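Local coordinates for protein acetyl-CoA acetyltransferase (Bacillus anthracis, PDB 3SS6) that probably catalyses acetyl transfer between two acetyl-CoA molecules, forming acetoacetyl-CoA and free CoA in the manner of a biosynthetic thiolase, at residues Leu32-Pro35 against Val36-Ala40; Ser93-Gln96 against Ala97-Ala101; Ala101-Gln104 against Ile105-Gly108; Val259-Ser262 against Glu263-Lys267; Gly353-Gly356 against Ala357-Val361. All coordinates share one frame; numbering follows the deposited sequence. Where two conformers were deposited one is given.

Contacts 2 and 3 are successive turns of helix 93-107, share A101 and have centres about 11 Å apart; both reach a second subunit. Contact 2 supplies S100 to the potassium ion, and M103 of contact 3 comes within about 4 Å of it. Contact 5, on helix 352-370, has its centre about 3 Å from the chain centre and packs on contact 2, with M95 CE 3.6 Å from G356 O. Contact 4 meets contact 3 where I105 CD1 approaches L260 CB at 3.5 Å. Contact 1, on helix 29-43, touches contact 4 through A40 O and V259 CG2, 3.3 Å apart. Contact 2 follows the oxidised C91, which probably corresponds to the thiolase nucleophile.

Contact 1: Leu32-Pro35 against Val36-Ala40; sequences LAVP and VLQEA
A33 O is the acceptor on which this turn of helix is hung. L37 N reaches it at 2.9 Å in a nearly straight bond of 171°, while V36 N makes a weak second bond at 3.1 Å, bent to 121°. The i to i+4 pattern continues: Q38 N donates to V34 O at 3.0 Å, and E39 N to P35 O at the same length. The helix is kinked at P35, which has no N-H to offer the preceding turn. L32 O is not bonded to V36 N and accepts from S255 OG of strand 252-262, and V36 CG2 sits 3.8 Å from L32 O.

Side-chain packing adds to this. V34 and Q38 run side by side in the same direction, with V34 CG1 3.7 Å from Q38 CD. The first torsion of Q38 (chi1 -67°) sets CG opposite the carbonyl carbon, bringing it to 3.3 Å from V34 O, and the extended remainder carries the amide along V34. On another flank A33 CB and L37 CD1 meet more loosely, at 4.4 Å.

The polar ends are engaged beyond this turn: Q38 NE2 donates to A76 O, and E39 OE2 forms a salt bridge with R43. V36 and A40 rest on strands 7-19 and 252-262, whereas V34, P35, Q38 and E39 remain partly exposed. Such a two-faced, proline-kinked helix laid over a mixed sheet belongs to the layered alpha/beta architecture of the thiolase N-terminal half.

Contact 2: Ser93-Gln96 against Ala97-Ala101; sequences SGMQ and AIMSA. With K (potassium ion), chain F.
Q96, M99 and A97 bury the most surface in this turn at the start of helix 93-107, the buried N-terminal-half helix of the thiolase fold, which begins just after C91, modelled in this entry as an oxidised cysteine. Q96 reaches forward one full turn. Its CG stands trans to the backbone N (chi1 179°) and the chain then bends at chi2 (65°), carrying the amide forward along the helix. There NE2 donates to S100 OG at 3.1 Å, in a bond of 169° with the hydroxyl lying in the amide plane. The backbone joins the same two residues, S100 N giving to Q96 O at 2.7 Å, so this pair is tied twice. The other amide atom, Q96 OE1, accepts from R89, which together with S100 fixes the rotation of the group.

M99 crosses Q96 at about a right angle, its CE 3.6 Å from Q96 OE1. The sulfur turns toward the previous turn as well: M99 SD is 3.9 Å from M95 CG and 3.6 Å from M95 O. These thioethers face strands 275-284 and 385-393, where M95 packs on V387 and L389, and M99 on V387, Y280 and V282. A97 N bonds to S93 O at 3.0 Å, and A97 CB lies against the carbonyls of S93 and G94.

S100 belongs to a metal site at the subunit interface. With Y85 of its own chain and Y85 and S100 of the second subunit, it coordinates a potassium ion, the metal standing 2.9 Å from S100 OG.

Contact 3: Ala101-Gln104 against Ile105-Gly108; sequences AAMQ and IQLG
A102 O receives the shortest bond of this turn, from Q106 N at 2.7 Å and 167°. The same oxygen is pressed by the donor's own side chain: chi1 of -65° puts Q106 CG beside its backbone N and only 3.0 Å from A102 O. The amide oxygen follows, since Q106 OE1 lies 3.3 Å from A102 O. Two acceptors this close would tend to repel, but both have donors, Q106 N for A102 O and Y280 OH for OE1, which would offset the repulsion.

Neighbouring bonds repeat the pattern less tightly. I105 N gives to A101 O at 3.0 Å, and I105 CG1 rests on that carbonyl oxygen at 3.3 Å. From this position I105 faces V7, V113 and L260 on three strands of the large sheet. L107 N donates to M103 O at 3.1 Å, its CB and CG lying over the same acceptor, while L107 and M103 pack against M103 and L107 of the second subunit.

The helix stops at G108 in a Schellman motif. A positive phi of 78° turns the chain, and G108 N bonds back to I105 O at 3.1 Å; glycine is the residue that accommodates these backbone angles without crowding the preceding carbonyl. The amide of Q104 is bonded outside the turn, OE1 to S110 OG and NE2 to E53 OE1.

Chemically, Q104 and Q106 thus serve twice: their amides tie the helix to S110, E53 and Y280, all outside it, and their side chains also join M103 and L107 in packing on the second subunit.

Contact 4: Val259-Ser262 against Glu263-Lys267; sequences VLMS and EEKAK
S262 fastens the start of helix 263-269 to the strand that leads into it, and most of the close packing gathers at this one residue. Its OG accepts from K265 N at 3.0 Å, the N-cap bond, with an N-H...O angle of 149°. The hydroxyl reaches the amide because chi1 of 66° places it between the backbone N and the carbonyl carbon, which also brings K265 CB to 3.1 Å from OG. The carbonyl oxygen of S262 then begins the helical series, taking A266 N at 3.1 Å. Behind it M261 turns its bent chain under the first turn: SD lies 3.7 Å from A266 N and 3.9 Å from A266 CB, a sulfur seated on buried alanine.

The packing loosens along K265, whose CG is 4.0 Å from M261 SD; the rest of the lysine leads away to a salt bridge with E268. E263, partly exposed, has its carboxylate held by R276 and N6. E264 is exposed; of its side chain, CB approaches S262 OG, at 4.2 Å.

The short strand and helix axes are turned 94° to each other, so the chain makes a sharp corner directly after S262, whose backbone bonds to E111, just before strand 112-120. This is a serine N-cap closing strand 252-262 of the mixed sheet, a strand-to-helix turn at the C-terminal end of an interior strand in the thiolase fold.

Contact 5: Gly353-Gly356 against Ala357-Val361; sequences GCTG and ARITV
T355 and I359, one turn apart, meet at a slant, T355 CG2 lying 4.0 Å from I359 CG2. The bond beneath them is regular, I359 N to T355 O at 2.9 Å. I359 takes the uncommon first torsion (chi1 66°) with CG1 between N and the carbonyl carbon, and this leaves CG2 turned toward T355. The same methyl stands 3.6 Å above one face of the R358 guanidinium, offset toward its rim.

R358 starts against C354, whose SG is 3.8 Å from R358 CB, and then bends at both chi2 and chi3, bringing its flat group round toward T355. There a water lies in the guanidinium plane at the edge, 2.9 Å from R358 NE, whose hydrogen it accepts, and donates to T355 OG1 at the same distance.

These residues sit near the start of helix 352-370, the buried helix of the thiolase C-terminal half, with strands 252-262 and 374-381 against it. T355 OG1 is hydrogen-bonded to H350 ND1 and P351 O of the GHP sequence, a thiolase signature, and R358 NH1 to S362 OG.

Where the helix kinks, T360 N does not bond G356 O but gives a weak bond to A357 O; the hydroxyl OG1, set beside the N by chi1 of -57°, instead donates to G356 O at 3.0 Å. At the other kink A357 N has a weak bond to C354 O, which also takes R358 N.

Contact 1: Leu32-Pro35 against Val36-Ala40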
loop_
_atom_site.group_PDB
_atom_site.type_symbol
_atom_site.label_atom_id
_atom_site.label_comp_id
_atom_site.label_asym_id
_atom_site.label_seq_id
_atom_site.Cartn_x
_atom_site.Cartn_y
_atom_site.Cartn_z
ATOM N N LEU A 32 11.834 -22.641 2.236
ATOM C CA LEU A 32 12.855 -23.072 1.284
ATOM C C LEU A 32 14.043 -23.680 2.032
ATOM O O LEU A 32 14.707 -24.586 1.538
ATOM C CB LEU A 32 13.290 -21.880 0.427
ATOM C CG LEU A 32 14.337 -22.118 -0.669
ATOM C CD1 LEU A 32 13.970 -23.351 -1.508
ATOM C CD2 LEU A 32 14.438 -20.861 -1.554
ATOM N N ALA A 33 14.285 -23.187 3.245
ATOM C CA ALA A 33 15.388 -23.711 4.064
ATOM C C ALA A 33 15.057 -25.057 4.674
ATOM O O ALA A 33 15.921 -25.923 4.756
ATOM C CB ALA A 33 15.766 -22.722 5.167
ATOM N N VAL A 34 13.807 -25.231 5.094
ATOM C CA VAL A 34 13.418 -26.423 5.853
ATOM C C VAL A 34 13.856 -27.777 5.258
ATOM O O VAL A 34 14.528 -28.545 5.926
ATOM C CB VAL A 34 11.899 -26.422 6.181
ATOM C CG1 VAL A 34 11.434 -27.825 6.548
ATOM C CG2 VAL A 34 11.604 -25.430 7.325
ATOM N N PRO A 35 13.484 -28.077 4.002
ATOM C CA PRO A 35 13.812 -29.420 3.499
ATOM C C PRO A 35 15.313 -29.643 3.328
ATOM O O PRO A 35 15.781 -30.789 3.398
ATOM C CB PRO A 35 13.099 -29.484 2.137
ATOM C CG PRO A 35 12.835 -28.053 1.765
ATOM C CD PRO A 35 12.670 -27.294 3.054
ATOM N N VAL A 36 16.045 -28.558 3.103
ATOM C CA VAL A 36 17.494 -28.632 2.946
ATOM C C VAL A 36 18.175 -28.834 4.306
ATOM O O VAL A 36 19.128 -29.620 4.426
ATOM C CB VAL A 36 18.029 -27.400 2.184
ATOM C CG1 VAL A 36 19.525 -27.508 1.976
ATOM C CG2 VAL A 36 17.329 -27.294 0.832
ATOM N N LEU A 37 17.683 -28.138 5.331
ATOM C CA LEU A 37 18.132 -28.395 6.695
ATOM C C LEU A 37 17.906 -29.859 7.057
ATOM O O LEU A 37 18.784 -30.520 7.612
ATOM C CB LEU A 37 17.348 -27.539 7.684
ATOM C CG LEU A 37 17.690 -26.054 7.681
ATOM C CD1 LEU A 37 16.704 -25.297 8.563
ATOM C CD2 LEU A 37 19.130 -25.820 8.151
ATOM N N GLN A 38 16.711 -30.357 6.756
ATOM C CA GLN A 38 16.372 -31.741 7.093
ATOM C C GLN A 38 17.287 -32.764 6.426
ATOM O O GLN A 38 17.783 -33.688 7.084
ATOM C CB GLN A 38 14.906 -32.030 6.760
ATOM C CG GLN A 38 13.944 -31.255 7.656
ATOM C CD GLN A 38 12.499 -31.345 7.191
ATOM O OE1 GLN A 38 12.228 -31.479 6.000
ATOM N NE2 GLN A 38 11.565 -31.267 8.134
ATOM N N GLU A 39 17.527 -32.587 5.130
ATOM C CA GLU A 39 18.364 -33.535 4.397
ATOM C C GLU A 39 19.818 -33.418 4.840
ATOM O O GLU A 39 20.515 -34.422 4.949
ATOM C CB GLU A 39 18.229 -33.332 2.885
ATOM C CG GLU A 39 19.075 -34.305 2.048
ATOM C CD GLU A 39 18.657 -35.772 2.191
ATOM O OE1 GLU A 39 17.515 -36.059 2.615
ATOM O OE2 GLU A 39 19.491 -36.644 1.857
ATOM N N ALA A 40 20.275 -32.194 5.107
ATOM C CA ALA A 40 21.649 -32.024 5.565
ATOM C C ALA A 40 21.908 -32.821 6.831
ATOM O O ALA A 40 22.916 -33.530 6.941
ATOM C CB ALA A 40 21.974 -30.543 5.794
#

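Contact 2: Ser93-Gln96 against Ala97-Ala101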
loop_
_atom_site.group_PDB
_atom_site.type_symbol
_atom_site.label_atom_id
_atom_site.label_comp_id
_atom_site.label_asym_id
_atom_site.label_seq_id
_atom_site.Cartn_x
_atom_site.Cartn_y
_atom_site.Cartn_z
ATOM N N SER A 93 26.577 -13.319 2.800
ATOM C CA SER A 93 25.884 -13.776 4.015
ATOM C C SER A 93 25.998 -15.279 4.260
ATOM O O SER A 93 26.273 -15.709 5.380
ATOM C CB SER A 93 24.402 -13.382 4.009
ATOM O OG SER A 93 24.266 -11.975 3.940
ATOM N N GLY A 94 25.760 -16.072 3.220
ATOM C CA GLY A 94 25.787 -17.521 3.352
ATOM C C GLY A 94 27.174 -18.065 3.648
ATOM O O GLY A 94 27.309 -19.111 4.293
ATOM N N MET A 95 28.202 -17.367 3.178
ATOM C CA MET A 95 29.572 -17.767 3.478
ATOM C C MET A 95 29.925 -17.337 4.906
ATOM O O MET A 95 30.563 -18.086 5.643
ATOM C CB MET A 95 30.548 -17.192 2.451
ATOM C CG MET A 95 31.998 -17.587 2.678
ATOM S SD MET A 95 33.079 -17.098 1.321
ATOM C CE MET A 95 32.612 -18.334 0.094
ATOM N N GLN A 96 29.496 -16.143 5.311
ATOM C CA GLN A 96 29.747 -15.718 6.688
ATOM C C GLN A 96 29.096 -16.683 7.687
ATOM O O GLN A 96 29.643 -16.945 8.765
ATOM C CB GLN A 96 29.236 -14.287 6.928
ATOM C CG GLN A 96 29.444 -13.811 8.364
ATOM C CD GLN A 96 30.927 -13.700 8.702
ATOM O OE1 GLN A 96 31.693 -13.095 7.959
ATOM N NE2 GLN A 96 31.336 -14.302 9.813
ATOM N N ALA A 97 27.930 -17.213 7.337
ATOM C CA ALA A 97 27.264 -18.174 8.223
ATOM C C ALA A 97 28.165 -19.381 8.463
ATOM O O ALA A 97 28.282 -19.870 9.584
ATOM C CB ALA A 97 25.902 -18.618 7.647
ATOM N N ILE A 98 28.800 -19.858 7.402
ATOM C CA ILE A 98 29.718 -20.984 7.529
ATOM C C ILE A 98 30.931 -20.596 8.374
ATOM O O ILE A 98 31.399 -21.387 9.189
ATOM C CB ILE A 98 30.162 -21.478 6.146
ATOM C CG1 ILE A 98 28.956 -22.090 5.423
ATOM C CG2 ILE A 98 31.328 -22.472 6.273
ATOM C CD1 ILE A 98 29.155 -22.243 3.916
ATOM N N MET A 99 31.448 -19.384 8.173
ATOM C CA MET A 99 32.592 -18.908 8.951
ATOM C C MET A 99 32.259 -18.767 10.437
ATOM O O MET A 99 33.063 -19.135 11.299
ATOM C CB MET A 99 33.115 -17.581 8.385
ATOM C CG MET A 99 33.686 -17.760 6.983
ATOM S SD MET A 99 33.613 -16.251 5.998
ATOM C CE MET A 99 34.494 -15.105 7.063
ATOM N N SER A 100 31.069 -18.251 10.719
ATOM C CA SER A 100 30.619 -18.083 12.088
ATOM C C SER A 100 30.419 -19.444 12.760
ATOM O O SER A 100 30.736 -19.611 13.946
ATOM C CB SER A 100 29.342 -17.246 12.126
ATOM O OG SER A 100 29.629 -15.892 11.793
ATOM N N ALA A 101 29.924 -20.416 11.999
ATOM C CA ALA A 101 29.815 -21.783 12.507
ATOM C C ALA A 101 31.205 -22.321 12.836
ATOM O O ALA A 101 31.429 -22.940 13.896
ATOM C CB ALA A 101 29.131 -22.690 11.474
HETATM K K K F . 29.025 -14.635 14.386
#

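Contact 3: Ala101-Gln104 against Ile105-Gly108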
loop_
_atom_site.group_PDB
_atom_site.type_symbol
_atom_site.label_atom_id
_atom_site.label_comp_id
_atom_site.label_asym_id
_atom_site.label_seq_id
_atom_site.Cartn_x
_atom_site.Cartn_y
_atom_site.Cartn_z
ATOM N N ALA A 101 29.924 -20.416 11.999
ATOM C CA ALA A 101 29.815 -21.783 12.507
ATOM C C ALA A 101 31.205 -22.321 12.836
ATOM O O ALA A 101 31.429 -22.940 13.896
ATOM C CB ALA A 101 29.131 -22.690 11.474
ATOM N N ALA A 102 32.152 -22.086 11.930
ATOM C CA ALA A 102 33.514 -22.552 12.168
ATOM C C ALA A 102 34.091 -21.921 13.437
ATOM O O ALA A 102 34.754 -22.601 14.235
ATOM C CB ALA A 102 34.398 -22.259 10.961
ATOM N N MET A 103 33.829 -20.633 13.641
ATOM C CA MET A 103 34.320 -19.968 14.845
ATOM C C MET A 103 33.779 -20.633 16.101
ATOM O O MET A 103 34.530 -20.890 17.036
ATOM C CB MET A 103 33.965 -18.475 14.858
ATOM C CG MET A 103 34.641 -17.684 13.749
ATOM S SD MET A 103 34.620 -15.886 14.026
ATOM C CE MET A 103 32.869 -15.518 13.894
ATOM N N GLN A 104 32.474 -20.894 16.132
ATOM C CA GLN A 104 31.881 -21.546 17.296
ATOM C C GLN A 104 32.523 -22.906 17.541
ATOM O O GLN A 104 32.790 -23.280 18.678
ATOM C CB GLN A 104 30.371 -21.720 17.126
ATOM C CG GLN A 104 29.601 -20.411 17.170
ATOM C CD GLN A 104 28.104 -20.615 17.337
ATOM O OE1 GLN A 104 27.602 -21.739 17.252
ATOM N NE2 GLN A 104 27.388 -19.529 17.567
ATOM N N ILE A 105 32.766 -23.653 16.470
ATOM C CA ILE A 105 33.353 -24.986 16.618
ATOM C C ILE A 105 34.810 -24.904 17.051
ATOM O O ILE A 105 35.243 -25.645 17.935
ATOM C CB ILE A 105 33.198 -25.800 15.324
ATOM C CG1 ILE A 105 31.704 -26.049 15.063
ATOM C CG2 ILE A 105 34.012 -27.112 15.403
ATOM C CD1 ILE A 105 31.387 -26.526 13.643
ATOM N N GLN A 106 35.571 -23.998 16.443
ATOM C CA GLN A 106 36.973 -23.859 16.829
ATOM C C GLN A 106 37.108 -23.558 18.321
ATOM O O GLN A 106 38.017 -24.066 18.994
ATOM C CB GLN A 106 37.640 -22.745 16.030
ATOM C CG GLN A 106 37.752 -22.991 14.530
ATOM C CD GLN A 106 38.234 -21.737 13.804
ATOM O OE1 GLN A 106 37.460 -21.046 13.118
ATOM N NE2 GLN A 106 39.514 -21.418 13.984
ATOM N N LEU A 107 36.207 -22.726 18.831
ATOM C CA LEU A 107 36.248 -22.298 20.226
ATOM C C LEU A 107 35.633 -23.288 21.208
ATOM O O LEU A 107 35.794 -23.142 22.422
ATOM C CB LEU A 107 35.546 -20.945 20.366
ATOM C CG LEU A 107 36.355 -19.772 19.815
ATOM C CD1 LEU A 107 35.484 -18.522 19.791
ATOM C CD2 LEU A 107 37.588 -19.544 20.684
ATOM N N GLY A 108 34.922 -24.288 20.691
ATOM C CA GLY A 108 34.203 -25.206 21.547
ATOM C C GLY A 108 32.894 -24.646 22.077
ATOM O O GLY A 108 32.303 -25.213 23.000
#

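Contact 4: Val259-Ser262 against Glu263-Lys267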
loop_
_atom_site.group_PDB
_atom_site.type_symbol
_atom_site.label_atom_id
_atom_site.label_comp_id
_atom_site.label_asym_id
_atom_site.label_seq_id
_atom_site.Cartn_x
_atom_site.Cartn_y
_atom_site.Cartn_z
ATOM N N VAL A 259 26.680 -29.288 7.122
ATOM C CA VAL A 259 26.792 -29.715 8.511
ATOM C C VAL A 259 28.274 -29.660 8.863
ATOM O O VAL A 259 29.109 -30.251 8.164
ATOM C CB VAL A 259 26.255 -31.151 8.741
ATOM C CG1 VAL A 259 26.498 -31.581 10.193
ATOM C CG2 VAL A 259 24.758 -31.230 8.387
ATOM N N LEU A 260 28.600 -28.917 9.918
ATOM C CA LEU A 260 29.982 -28.767 10.356
ATOM C C LEU A 260 30.124 -29.294 11.768
ATOM O O LEU A 260 29.194 -29.191 12.571
ATOM C CB LEU A 260 30.395 -27.286 10.326
ATOM C CG LEU A 260 30.295 -26.582 8.971
ATOM C CD1 LEU A 260 28.943 -25.832 8.809
ATOM C CD2 LEU A 260 31.448 -25.614 8.818
ATOM N N MET A 261 31.292 -29.845 12.093
ATOM C CA MET A 261 31.539 -30.277 13.462
ATOM C C MET A 261 33.044 -30.280 13.727
ATOM O O MET A 261 33.841 -30.083 12.812
ATOM C CB MET A 261 30.930 -31.668 13.716
ATOM C CG MET A 261 31.575 -32.788 12.883
ATOM S SD MET A 261 30.767 -34.388 13.155
ATOM C CE MET A 261 29.150 -34.051 12.432
ATOM N N SER A 262 33.436 -30.454 14.980
ATOM C CA SER A 262 34.859 -30.569 15.275
ATOM C C SER A 262 35.380 -31.857 14.661
ATOM O O SER A 262 34.642 -32.836 14.525
ATOM C CB SER A 262 35.119 -30.548 16.779
ATOM O OG SER A 262 34.572 -31.704 17.403
ATOM N N GLU A 263 36.646 -31.856 14.276
ATOM C CA GLU A 263 37.238 -33.066 13.738
ATOM C C GLU A 263 37.190 -34.198 14.773
ATOM O O GLU A 263 37.024 -35.367 14.421
ATOM C CB GLU A 263 38.669 -32.807 13.277
ATOM C CG GLU A 263 39.226 -33.977 12.459
ATOM C CD GLU A 263 40.478 -33.624 11.688
ATOM O OE1 GLU A 263 41.018 -32.515 11.876
ATOM O OE2 GLU A 263 40.929 -34.469 10.883
ATOM N N GLU A 264 37.337 -33.840 16.046
ATOM C CA GLU A 264 37.269 -34.826 17.120
ATOM C C GLU A 264 35.879 -35.454 17.220
ATOM O O GLU A 264 35.756 -36.669 17.420
ATOM C CB GLU A 264 37.706 -34.224 18.460
ATOM C CG GLU A 264 39.186 -33.878 18.508
ATOM C CD GLU A 264 39.695 -33.608 19.916
ATOM O OE1 GLU A 264 38.879 -33.248 20.792
ATOM O OE2 GLU A 264 40.915 -33.760 20.142
ATOM N N LYS A 265 34.839 -34.643 17.053
ATOM C CA LYS A 265 33.470 -35.138 17.061
ATOM C C LYS A 265 33.241 -36.098 15.892
ATOM O O LYS A 265 32.587 -37.128 16.045
ATOM C CB LYS A 265 32.486 -33.968 16.970
ATOM C CG LYS A 265 31.022 -34.355 17.152
ATOM C CD LYS A 265 30.762 -34.775 18.588
ATOM C CE LYS A 265 29.280 -34.907 18.875
ATOM N NZ LYS A 265 29.060 -35.360 20.281
ATOM N N ALA A 266 33.783 -35.766 14.723
ATOM C CA ALA A 266 33.649 -36.659 13.574
ATOM C C ALA A 266 34.354 -37.994 13.837
ATOM O O ALA A 266 33.833 -39.059 13.503
ATOM C CB ALA A 266 34.185 -36.003 12.311
ATOM N N LYS A 267 35.537 -37.934 14.439
ATOM C CA LYS A 267 36.267 -39.159 14.780
ATOM C C LYS A 267 35.464 -39.987 15.774
ATOM O O LYS A 267 35.378 -41.216 15.650
ATOM C CB LYS A 267 37.642 -38.824 15.359
ATOM C CG LYS A 267 38.496 -40.055 15.722
ATOM C CD LYS A 267 39.006 -40.743 14.466
ATOM C CE LYS A 267 39.921 -41.914 14.801
ATOM N NZ LYS A 267 40.539 -42.495 13.576
#

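Contact 5: Gly353-Gly356 against Ala357-Val361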
loop_
_atom_site.group_PDB
_atom_site.type_symbol
_atom_site.label_atom_id
_atom_site.label_comp_id
_atom_site.label_asym_id
_atom_site.label_seq_id
_atom_site.Cartn_x
_atom_site.Cartn_y
_atom_site.Cartn_z
ATOM N N GLY A 353 21.443 -14.327 -0.495
ATOM C CA GLY A 353 21.741 -14.809 0.843
ATOM C C GLY A 353 22.357 -16.193 0.820
ATOM O O GLY A 353 23.197 -16.547 1.633
ATOM N N CYS A 354 21.835 -16.993 -0.091
ATOM C CA CYS A 354 22.262 -18.362 -0.340
ATOM C C CYS A 354 23.648 -18.577 -0.960
ATOM O O CYS A 354 24.335 -19.539 -0.653
ATOM C CB CYS A 354 21.203 -19.063 -1.200
ATOM S SG CYS A 354 21.645 -20.713 -1.780
ATOM N N THR A 355 24.023 -17.688 -1.871
ATOM C CA THR A 355 25.126 -17.938 -2.798
ATOM C C THR A 355 26.469 -18.270 -2.155
ATOM O O THR A 355 27.206 -19.129 -2.656
ATOM C CB THR A 355 25.275 -16.774 -3.782
ATOM O OG1 THR A 355 24.126 -16.761 -4.637
ATOM C CG2 THR A 355 26.536 -16.941 -4.631
ATOM N N GLY A 356 26.806 -17.580 -1.070
ATOM C CA GLY A 356 28.081 -17.831 -0.418
ATOM C C GLY A 356 28.190 -19.248 0.092
ATOM O O GLY A 356 29.287 -19.824 0.095
ATOM N N ALA A 357 27.055 -19.811 0.515
ATOM C CA ALA A 357 26.995 -21.223 0.904
ATOM C C ALA A 357 26.875 -22.138 -0.316
ATOM O O ALA A 357 27.488 -23.201 -0.360
ATOM C CB ALA A 357 25.837 -21.468 1.860
ATOM N N ARG A 358 26.090 -21.718 -1.305
ATOM C CA ARG A 358 25.884 -22.505 -2.529
ATOM C C ARG A 358 27.195 -22.828 -3.252
ATOM O O ARG A 358 27.449 -23.986 -3.612
ATOM C CB ARG A 358 24.900 -21.771 -3.463
ATOM C CG ARG A 358 24.129 -22.680 -4.432
ATOM C CD ARG A 358 25.034 -23.127 -5.601
ATOM N NE ARG A 358 25.482 -21.986 -6.396
ATOM C CZ ARG A 358 26.421 -22.060 -7.338
ATOM N NH1 ARG A 358 27.021 -23.215 -7.580
ATOM N NH2 ARG A 358 26.755 -20.981 -8.040
ATOM N N ILE A 359 28.043 -21.819 -3.440
ATOM C CA ILE A 359 29.292 -22.053 -4.162
ATOM C C ILE A 359 30.225 -22.944 -3.358
ATOM O O ILE A 359 31.047 -23.660 -3.934
ATOM C CB ILE A 359 30.000 -20.745 -4.621
ATOM C CG1 ILE A 359 30.498 -19.912 -3.430
ATOM C CG2 ILE A 359 29.070 -19.938 -5.534
ATOM C CD1 ILE A 359 31.302 -18.660 -3.848
ATOM N N THR A 360 30.084 -22.925 -2.032
ATOM C CA THR A 360 30.905 -23.795 -1.182
ATOM C C THR A 360 30.444 -25.250 -1.328
ATOM O O THR A 360 31.260 -26.164 -1.473
ATOM C CB THR A 360 30.883 -23.336 0.291
ATOM O OG1 THR A 360 31.332 -21.969 0.365
ATOM C CG2 THR A 360 31.799 -24.213 1.149
ATOM N N VAL A 361 29.135 -25.460 -1.295
ATOM C CA VAL A 361 28.570 -26.788 -1.575
ATOM C C VAL A 361 29.090 -27.320 -2.910
ATOM O O VAL A 361 29.575 -28.454 -3.005
ATOM C CB VAL A 361 27.025 -26.744 -1.608
ATOM C CG1 VAL A 361 26.442 -28.041 -2.195
ATOM C CG2 VAL A 361 26.462 -26.491 -0.230
HETATM O O HOH W 1 24.353 -19.279 -6.146
#